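Local coordinates for protein alpha-galactosidase 1 (Saccharomyces cerevisiae, PDB 3LRK) that hydrolyses terminal, non-reducing alpha-D-galactose residues from alpha-galactosides such as galactose oligosaccharides, galactomannans and galactolipids, at residues V210-C221 / G234-K245; V181-G189 / I200-D209. The protein carries 1 engineered substitution. One frame throughout, in Å; residues are numbered along the deposited sequence.

Along the chain the two contacts follow one another in series. Contact 2 comes first: residues 181-189 and 200-209 close a short loop carrying helix 193-196, and so pair neighbouring parallel strands 182-185 and 203-205 of the TIM barrel. The chain then passes directly from Asp209, the proton donor, into Val210, where contact 1 opens. Contact 1 closes the long excursion after strand 203-205 by folding residues 210-221 against 234-245 and the first turns of helix 239-246. The two touch without crossing: Cys237 N lies 2.9 Å from Asp209 O, probably hydrogen-bonded, and Ile242 of the helix packs on Ser207. Together they join the barrel sheet to its following helix beside the active site.

Contact 1 (V210-C221 / G234-K245)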
# COMPACT_ATOMS: atom_id res chain seq x y z
N VAL A 210 9.82 -21.45 -1.53
CA VAL A 210 10.33 -21.98 -0.28
C VAL A 210 11.80 -22.42 -0.43
O VAL A 210 12.28 -22.65 -1.55
CB VAL A 210 9.45 -23.17 0.23
CG1 VAL A 210 9.76 -24.46 -0.53
CG2 VAL A 210 9.62 -23.38 1.75
N THR A 211 12.49 -22.51 0.70
CA THR A 211 13.83 -23.06 0.77
C THR A 211 13.93 -23.93 2.02
O THR A 211 13.05 -23.87 2.89
CB THR A 211 14.93 -21.95 0.74
OG1 THR A 211 16.22 -22.56 0.61
CG2 THR A 211 14.90 -21.09 2.01
N ALA A 212 14.98 -24.75 2.09
CA ALA A 212 15.19 -25.65 3.22
C ALA A 212 15.70 -24.92 4.48
O ALA A 212 16.77 -25.23 5.02
CB ALA A 212 16.13 -26.81 2.82
N GLU A 213 14.93 -23.93 4.92
CA GLU A 213 15.21 -23.19 6.14
C GLU A 213 13.89 -23.06 6.88
O GLU A 213 12.86 -22.76 6.27
CB GLU A 213 15.72 -21.78 5.81
CG GLU A 213 17.13 -21.72 5.22
CD GLU A 213 18.21 -22.04 6.24
OE1 GLU A 213 17.94 -22.03 7.46
OE2 GLU A 213 19.36 -22.29 5.80
N PHE A 214 13.91 -23.29 8.19
CA PHE A 214 12.65 -23.31 8.94
C PHE A 214 12.16 -21.90 9.29
O PHE A 214 10.96 -21.65 9.28
CB PHE A 214 12.77 -24.16 10.20
CG PHE A 214 11.44 -24.57 10.78
CD1 PHE A 214 10.66 -25.54 10.15
CD2 PHE A 214 10.96 -23.99 11.96
CE1 PHE A 214 9.43 -25.94 10.68
CE2 PHE A 214 9.73 -24.37 12.49
CZ PHE A 214 8.97 -25.35 11.85
N THR A 215 13.10 -20.98 9.57
CA THR A 215 12.74 -19.63 10.03
C THR A 215 13.53 -18.50 9.37
O THR A 215 13.14 -17.33 9.46
CB THR A 215 12.98 -19.45 11.56
OG1 THR A 215 14.38 -19.32 11.81
CG2 THR A 215 12.41 -20.61 12.39
N ARG A 216 14.66 -18.82 8.73
CA ARG A 216 15.64 -17.80 8.32
C ARG A 216 15.08 -16.67 7.44
O ARG A 216 14.63 -16.93 6.31
CB ARG A 216 16.83 -18.49 7.63
CG ARG A 216 18.08 -17.61 7.52
CD ARG A 216 19.12 -18.21 6.56
NE ARG A 216 20.34 -17.40 6.52
CZ ARG A 216 20.49 -16.27 5.82
NH1 ARG A 216 19.49 -15.78 5.09
NH2 ARG A 216 21.65 -15.62 5.87
N PRO A 217 15.09 -15.42 7.94
CA PRO A 217 14.79 -14.31 7.04
C PRO A 217 15.86 -14.21 5.94
O PRO A 217 17.04 -14.50 6.19
CB PRO A 217 14.84 -13.08 7.96
CG PRO A 217 14.63 -13.65 9.35
CD PRO A 217 15.35 -14.96 9.31
N ASP A 218 15.43 -13.85 4.74
CA ASP A 218 16.32 -13.77 3.59
C ASP A 218 16.03 -12.49 2.83
O ASP A 218 14.87 -12.15 2.59
CB ASP A 218 16.15 -15.00 2.69
CG ASP A 218 17.31 -15.18 1.70
OD1 ASP A 218 17.49 -14.32 0.82
OD2 ASP A 218 18.04 -16.19 1.79
N SER A 219 17.09 -11.78 2.44
CA SER A 219 16.97 -10.52 1.72
C SER A 219 16.29 -10.72 0.34
O SER A 219 15.73 -9.78 -0.21
CB SER A 219 18.35 -9.88 1.54
OG SER A 219 19.19 -10.76 0.82
N ARG A 220 16.35 -11.94 -0.19
CA ARG A 220 15.68 -12.28 -1.45
C ARG A 220 14.17 -12.53 -1.27
O ARG A 220 13.45 -12.68 -2.26
CB ARG A 220 16.35 -13.49 -2.11
CG ARG A 220 17.80 -13.24 -2.56
CD ARG A 220 18.54 -14.55 -2.80
NE ARG A 220 18.75 -15.31 -1.57
CZ ARG A 220 19.44 -16.45 -1.50
NH1 ARG A 220 19.99 -16.96 -2.60
NH2 ARG A 220 19.59 -17.08 -0.34
N CYS A 221 13.72 -12.57 -0.02
CA CYS A 221 12.31 -12.72 0.33
C CYS A 221 11.90 -11.58 1.28
O CYS A 221 11.70 -11.80 2.48
CB CYS A 221 12.06 -14.10 0.96
SG CYS A 221 10.34 -14.49 1.41
N GLY A 234 9.59 -12.66 -4.36
CA GLY A 234 10.98 -13.10 -4.25
C GLY A 234 11.08 -14.61 -4.13
O GLY A 234 10.23 -15.34 -4.65
N PHE A 235 12.12 -15.07 -3.43
CA PHE A 235 12.34 -16.50 -3.18
C PHE A 235 13.31 -16.71 -2.02
O PHE A 235 13.69 -15.74 -1.35
CB PHE A 235 12.72 -17.28 -4.46
CG PHE A 235 14.10 -16.98 -5.04
CD1 PHE A 235 14.81 -17.99 -5.70
CD2 PHE A 235 14.68 -15.72 -4.95
CE1 PHE A 235 16.08 -17.74 -6.26
CE2 PHE A 235 15.94 -15.46 -5.51
CZ PHE A 235 16.64 -16.48 -6.16
N HIS A 236 13.68 -17.97 -1.77
CA HIS A 236 14.39 -18.35 -0.53
C HIS A 236 13.64 -17.94 0.73
O HIS A 236 14.23 -17.56 1.74
CB HIS A 236 15.84 -17.84 -0.55
CG HIS A 236 16.67 -18.48 -1.62
ND1 HIS A 236 17.40 -19.62 -1.41
CD2 HIS A 236 16.82 -18.15 -2.92
CE1 HIS A 236 18.00 -19.97 -2.54
NE2 HIS A 236 17.66 -19.09 -3.47
N CYS A 237 12.31 -18.03 0.64
CA CYS A 237 11.44 -17.76 1.78
C CYS A 237 11.45 -18.99 2.68
O CYS A 237 11.39 -20.11 2.19
CB CYS A 237 10.02 -17.47 1.29
SG CYS A 237 9.85 -16.05 0.19
N SER A 238 11.54 -18.78 3.99
CA SER A 238 11.57 -19.89 4.95
C SER A 238 10.20 -20.56 5.10
O SER A 238 9.17 -20.01 4.72
CB SER A 238 12.05 -19.42 6.32
OG SER A 238 11.05 -18.63 6.94
N ILE A 239 10.21 -21.77 5.66
CA ILE A 239 9.00 -22.55 5.92
C ILE A 239 7.95 -21.75 6.72
O ILE A 239 6.79 -21.65 6.31
CB ILE A 239 9.37 -23.90 6.58
CG1 ILE A 239 10.03 -24.82 5.53
CG2 ILE A 239 8.15 -24.57 7.25
CD1 ILE A 239 10.98 -25.88 6.10
N MET A 240 8.37 -21.17 7.84
CA MET A 240 7.50 -20.39 8.71
C MET A 240 7.03 -19.09 8.07
O MET A 240 5.92 -18.64 8.33
CB MET A 240 8.19 -20.07 10.04
CG MET A 240 8.33 -21.26 11.00
SD MET A 240 6.79 -22.12 11.38
CE MET A 240 5.78 -20.83 12.12
N ASN A 241 7.89 -18.47 7.26
CA ASN A 241 7.52 -17.27 6.51
C ASN A 241 6.33 -17.56 5.61
O ASN A 241 5.38 -16.78 5.56
CB ASN A 241 8.72 -16.74 5.68
CG ASN A 241 8.33 -15.61 4.72
OD1 ASN A 241 7.75 -15.85 3.65
ND2 ASN A 241 8.70 -14.38 5.07
N ILE A 242 6.37 -18.72 4.93
CA ILE A 242 5.34 -19.11 3.96
C ILE A 242 4.06 -19.57 4.67
O ILE A 242 2.96 -19.19 4.26
CB ILE A 242 5.88 -20.17 2.96
CG1 ILE A 242 6.87 -19.50 2.00
CG2 ILE A 242 4.74 -20.83 2.18
CD1 ILE A 242 7.69 -20.46 1.17
N LEU A 243 4.21 -20.36 5.74
CA LEU A 243 3.05 -20.76 6.54
C LEU A 243 2.32 -19.54 7.10
O LEU A 243 1.09 -19.48 7.09
CB LEU A 243 3.47 -21.70 7.68
CG LEU A 243 2.32 -22.22 8.56
CD1 LEU A 243 1.37 -23.11 7.76
CD2 LEU A 243 2.90 -22.96 9.76
N ASN A 244 3.07 -18.58 7.61
CA ASN A 244 2.50 -17.33 8.14
C ASN A 244 1.74 -16.52 7.09
O ASN A 244 0.64 -16.02 7.36
CB ASN A 244 3.59 -16.49 8.80
CG ASN A 244 4.01 -17.04 10.16
OD1 ASN A 244 3.41 -17.97 10.69
ND2 ASN A 244 5.06 -16.47 10.73
N LYS A 245 2.33 -16.39 5.91
CA LYS A 245 1.64 -15.79 4.76
C LYS A 245 0.33 -16.52 4.41
O LYS A 245 -0.68 -15.88 4.08
CB LYS A 245 2.58 -15.73 3.56
CG LYS A 245 3.59 -14.60 3.67
CD LYS A 245 4.68 -14.73 2.63
CE LYS A 245 5.59 -13.53 2.66
NZ LYS A 245 6.83 -13.84 1.90
O HOH W 1 13.89 -20.75 -2.80
O HOH W 2 12.20 -16.10 5.04
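A disulfide-bonded loop leading from strand 203-205 of the barrel into helix 239-246 brings residues 210-221 against 234-245. Cys221 SG and Cys237 SG, 2.0 Å apart, close it covalently, and Phe235 N donates to Arg220 O beside the bridge. Farther along, the helix start is met by two carbonyls: Ile239 N donates almost straight to Glu213 O (2.9 Å, 173° at the hydrogen), and Met240 N to Phe214 O. Ser238 is the N-cap, its OG accepting from Asn241 N.

The guanidinium of Arg220 lies flat on the His236 ring, centres 3.5 Å apart and planes 5° from parallel. A bend at chi3 (-67°) turns its NE and NH2 side-on to Asp218, one nitrogen to each carboxylate oxygen, with Arg220 NE at 2.9 Å from Asp218 OD1. That same oxygen also takes Arg220 N on its anti lone pair, completing an Asx turn, while Arg220 NH1 forms a salt bridge with Asp379 of the second subunit. With an alanine here in place of Arg220, Asp218 would probably lose its two-pronged partner, His236 its stacked guanidinium and Asp379 of the second subunit its ion pair.

At the helix, Met240 CG sits over one face of the Phe214 ring, 4.2 Å from its centroid; a bend at chi2 carries SD obliquely toward the same ring in a Met-aromatic contact. Val210 CB presses on Ile242 CD1 at 3.4 Å, tighter than ordinary carbon packing. The loop is thus fixed by covalent, ionic and apolar contacts at different points along its length, and the charge of Arg220 is shared between Asp218 and Asp379 of the second subunit while its flat face rests on His236.

Contact 2 (V181-G189 / I200-D209); sequences VFYSLCNWG and IANSWRMSGD. Engineered in segment 181-189: Val181 (natural residue Ile).
Strands 182-185 and 203-205 run parallel, their axes 4.6 Å apart at closest and 21° from aligned, with Ser184 paired to Ser203 and Leu185 to Trp204. Leu185 N donates to Ser203 O at 2.8 Å and Arg205 N to Leu185 O at 2.9 Å. Before the strand pairing, Asn202 extends the ladder with its side chain: Tyr183 N donates to Asn202 OD1 on a lone pair in the carbonyl plane (3.1 Å), while Asn202 N returns a bond to Tyr183 O. The amide's other end, Asn202 ND2, bonds to Asn24.

Asn202 CB lies over one face of the Phe182 ring, 3.7 Å from its centroid, and Ser203 OG, itself bonded to Gln31, comes to that ring's edge. On the other side of the sheet Leu185 CD1 meets Ala201 CB at 3.4 Å, a tight fit, and Leu185 CB touches Trp204 CB. Ser184 OG and Ser203 OG both donate to one water, which donates in turn to Leu185 O.

At the C-terminal end of strand 203-205, Arg205, a substrate-binding residue, folds back through bends at chi2 and chi3. Its NH2 thereby reaches Asp209 OD1 at 2.8 Å, in the guanidinium plane and on the carboxylate's anti lone pair, and also bonds to Ser207 O. Trp188 CD1 lies over a face of this guanidinium, the two planes 51° apart, and Cys186 SG approaches its NH1 obliquely. The substrate-binding arginine is thus tied directly to Asp209, the proton donor.

These strands and helix 193-196 form a beta-alpha-beta unit of the barrel. Strand 145-149, which carries the nucleophile Asp149, bonds to the other edge of 182-185; helix 160-177 packs on Tyr183, and helix 239-246 receives Met206 and Ser207.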
# COMPACT_ATOMS: atom_id res chain seq x y z
N VAL A 181 -6.86 -31.08 -17.91
CA VAL A 181 -5.54 -30.72 -17.40
C VAL A 181 -5.73 -30.04 -16.05
O VAL A 181 -6.47 -29.05 -15.93
CB VAL A 181 -4.75 -29.81 -18.42
CG1 VAL A 181 -3.39 -29.37 -17.86
CG2 VAL A 181 -4.58 -30.51 -19.77
N PHE A 182 -5.08 -30.60 -15.03
CA PHE A 182 -4.99 -29.98 -13.72
C PHE A 182 -4.15 -28.71 -13.88
O PHE A 182 -2.98 -28.78 -14.28
CB PHE A 182 -4.29 -30.94 -12.76
CG PHE A 182 -4.39 -30.53 -11.30
CD1 PHE A 182 -3.69 -29.42 -10.81
CD2 PHE A 182 -5.18 -31.27 -10.42
CE1 PHE A 182 -3.78 -29.07 -9.48
CE2 PHE A 182 -5.27 -30.92 -9.09
CZ PHE A 182 -4.58 -29.81 -8.62
N TYR A 183 -4.74 -27.55 -13.57
CA TYR A 183 -4.07 -26.27 -13.84
C TYR A 183 -3.54 -25.63 -12.55
O TYR A 183 -4.31 -25.20 -11.68
CB TYR A 183 -5.03 -25.34 -14.61
CG TYR A 183 -4.49 -24.00 -15.09
CD1 TYR A 183 -3.20 -23.86 -15.62
CD2 TYR A 183 -5.31 -22.87 -15.04
CE1 TYR A 183 -2.73 -22.59 -16.08
CE2 TYR A 183 -4.87 -21.63 -15.48
CZ TYR A 183 -3.60 -21.49 -16.00
OH TYR A 183 -3.21 -20.23 -16.41
N SER A 184 -2.21 -25.62 -12.43
CA SER A 184 -1.49 -25.16 -11.25
C SER A 184 -0.86 -23.80 -11.52
O SER A 184 0.03 -23.67 -12.35
CB SER A 184 -0.42 -26.19 -10.87
OG SER A 184 0.58 -25.67 -10.00
N LEU A 185 -1.36 -22.77 -10.85
CA LEU A 185 -0.82 -21.41 -10.98
C LEU A 185 0.47 -21.23 -10.20
O LEU A 185 0.62 -21.74 -9.10
CB LEU A 185 -1.85 -20.38 -10.50
CG LEU A 185 -2.84 -19.74 -11.48
CD1 LEU A 185 -3.31 -20.65 -12.61
CD2 LEU A 185 -4.01 -19.06 -10.78
N CYS A 186 1.42 -20.51 -10.79
CA CYS A 186 2.66 -20.20 -10.10
C CYS A 186 2.96 -18.72 -10.27
O CYS A 186 3.90 -18.35 -10.96
CB CYS A 186 3.82 -21.05 -10.65
SG CYS A 186 5.39 -20.91 -9.73
N ASN A 187 2.15 -17.87 -9.63
CA ASN A 187 2.39 -16.44 -9.64
C ASN A 187 2.73 -15.86 -8.27
O ASN A 187 2.68 -14.65 -8.08
CB ASN A 187 1.24 -15.67 -10.33
CG ASN A 187 0.13 -15.27 -9.36
OD1 ASN A 187 -0.25 -16.03 -8.47
ND2 ASN A 187 -0.41 -14.06 -9.55
N TRP A 188 3.05 -16.74 -7.31
CA TRP A 188 3.59 -16.33 -6.00
C TRP A 188 2.65 -15.46 -5.13
O TRP A 188 3.11 -14.69 -4.28
CB TRP A 188 4.93 -15.59 -6.19
CG TRP A 188 5.77 -16.11 -7.32
CD1 TRP A 188 6.17 -17.42 -7.54
CD2 TRP A 188 6.35 -15.34 -8.38
NE1 TRP A 188 6.94 -17.49 -8.68
CE2 TRP A 188 7.08 -16.23 -9.21
CE3 TRP A 188 6.34 -13.96 -8.70
CZ2 TRP A 188 7.79 -15.79 -10.34
CZ3 TRP A 188 7.05 -13.53 -9.83
CH2 TRP A 188 7.76 -14.44 -10.63
N GLY A 189 1.35 -15.58 -5.37
CA GLY A 189 0.33 -14.83 -4.62
C GLY A 189 0.08 -13.43 -5.14
O GLY A 189 -0.71 -12.67 -4.56
N ILE A 200 -10.76 -20.30 -12.34
CA ILE A 200 -9.96 -20.57 -13.53
C ILE A 200 -8.82 -21.60 -13.33
O ILE A 200 -8.14 -21.95 -14.29
CB ILE A 200 -9.32 -19.26 -14.10
CG1 ILE A 200 -8.38 -18.62 -13.06
CG2 ILE A 200 -10.40 -18.26 -14.57
CD1 ILE A 200 -7.45 -17.50 -13.66
N ALA A 201 -8.60 -22.04 -12.09
CA ALA A 201 -7.46 -22.93 -11.76
C ALA A 201 -7.75 -23.87 -10.60
O ALA A 201 -8.68 -23.64 -9.82
CB ALA A 201 -6.21 -22.09 -11.45
N ASN A 202 -6.93 -24.92 -10.47
CA ASN A 202 -7.07 -25.92 -9.41
C ASN A 202 -6.20 -25.66 -8.17
O ASN A 202 -6.51 -26.15 -7.08
CB ASN A 202 -6.78 -27.31 -9.98
CG ASN A 202 -7.82 -27.74 -11.00
OD1 ASN A 202 -7.50 -28.06 -12.15
ND2 ASN A 202 -9.08 -27.75 -10.57
N SER A 203 -5.10 -24.93 -8.35
CA SER A 203 -4.25 -24.52 -7.23
C SER A 203 -3.46 -23.27 -7.65
O SER A 203 -3.35 -22.97 -8.84
CB SER A 203 -3.31 -25.66 -6.77
OG SER A 203 -2.28 -25.93 -7.71
N TRP A 204 -2.98 -22.53 -6.66
CA TRP A 204 -2.18 -21.32 -6.89
C TRP A 204 -1.10 -21.19 -5.84
O TRP A 204 -1.37 -21.23 -4.63
CB TRP A 204 -3.06 -20.05 -6.91
CG TRP A 204 -4.06 -20.02 -5.83
CD1 TRP A 204 -3.91 -19.51 -4.58
CD2 TRP A 204 -5.40 -20.56 -5.88
NE1 TRP A 204 -5.06 -19.68 -3.85
CE2 TRP A 204 -5.99 -20.33 -4.62
CE3 TRP A 204 -6.15 -21.22 -6.86
CZ2 TRP A 204 -7.30 -20.73 -4.31
CZ3 TRP A 204 -7.47 -21.63 -6.55
CH2 TRP A 204 -8.02 -21.37 -5.28
N ARG A 205 0.14 -21.03 -6.29
CA ARG A 205 1.21 -20.65 -5.38
C ARG A 205 0.80 -19.34 -4.74
O ARG A 205 0.24 -18.48 -5.41
CB ARG A 205 2.52 -20.51 -6.15
CG ARG A 205 3.13 -21.87 -6.57
CD ARG A 205 3.96 -22.50 -5.41
NE ARG A 205 4.94 -21.51 -4.97
CZ ARG A 205 6.09 -21.27 -5.58
NH1 ARG A 205 6.49 -22.00 -6.62
NH2 ARG A 205 6.86 -20.30 -5.12
N MET A 206 1.06 -19.18 -3.45
CA MET A 206 0.63 -17.97 -2.75
C MET A 206 1.81 -17.22 -2.18
O MET A 206 1.63 -16.29 -1.40
CB MET A 206 -0.42 -18.28 -1.68
CG MET A 206 -0.15 -19.56 -0.83
SD MET A 206 1.42 -19.62 0.07
CE MET A 206 1.23 -18.26 1.23
N SER A 207 3.02 -17.65 -2.54
CA SER A 207 4.26 -17.01 -2.06
C SER A 207 5.43 -17.23 -3.02
O SER A 207 5.36 -18.05 -3.94
CB SER A 207 4.65 -17.54 -0.66
OG SER A 207 5.25 -18.82 -0.73
N GLY A 208 6.53 -16.50 -2.77
CA GLY A 208 7.83 -16.78 -3.41
C GLY A 208 8.33 -18.16 -3.01
O GLY A 208 7.80 -18.77 -2.07
N ASP A 209 9.35 -18.66 -3.70
CA ASP A 209 9.80 -20.05 -3.49
C ASP A 209 10.25 -20.31 -2.06
O ASP A 209 10.93 -19.49 -1.47
CB ASP A 209 10.93 -20.45 -4.43
CG ASP A 209 10.58 -20.32 -5.89
OD1 ASP A 209 9.40 -20.08 -6.23
OD2 ASP A 209 11.52 -20.45 -6.71
O HOH W 3 -0.12 -24.18 -7.83
O HOH W 4 -0.15 -18.69 -8.15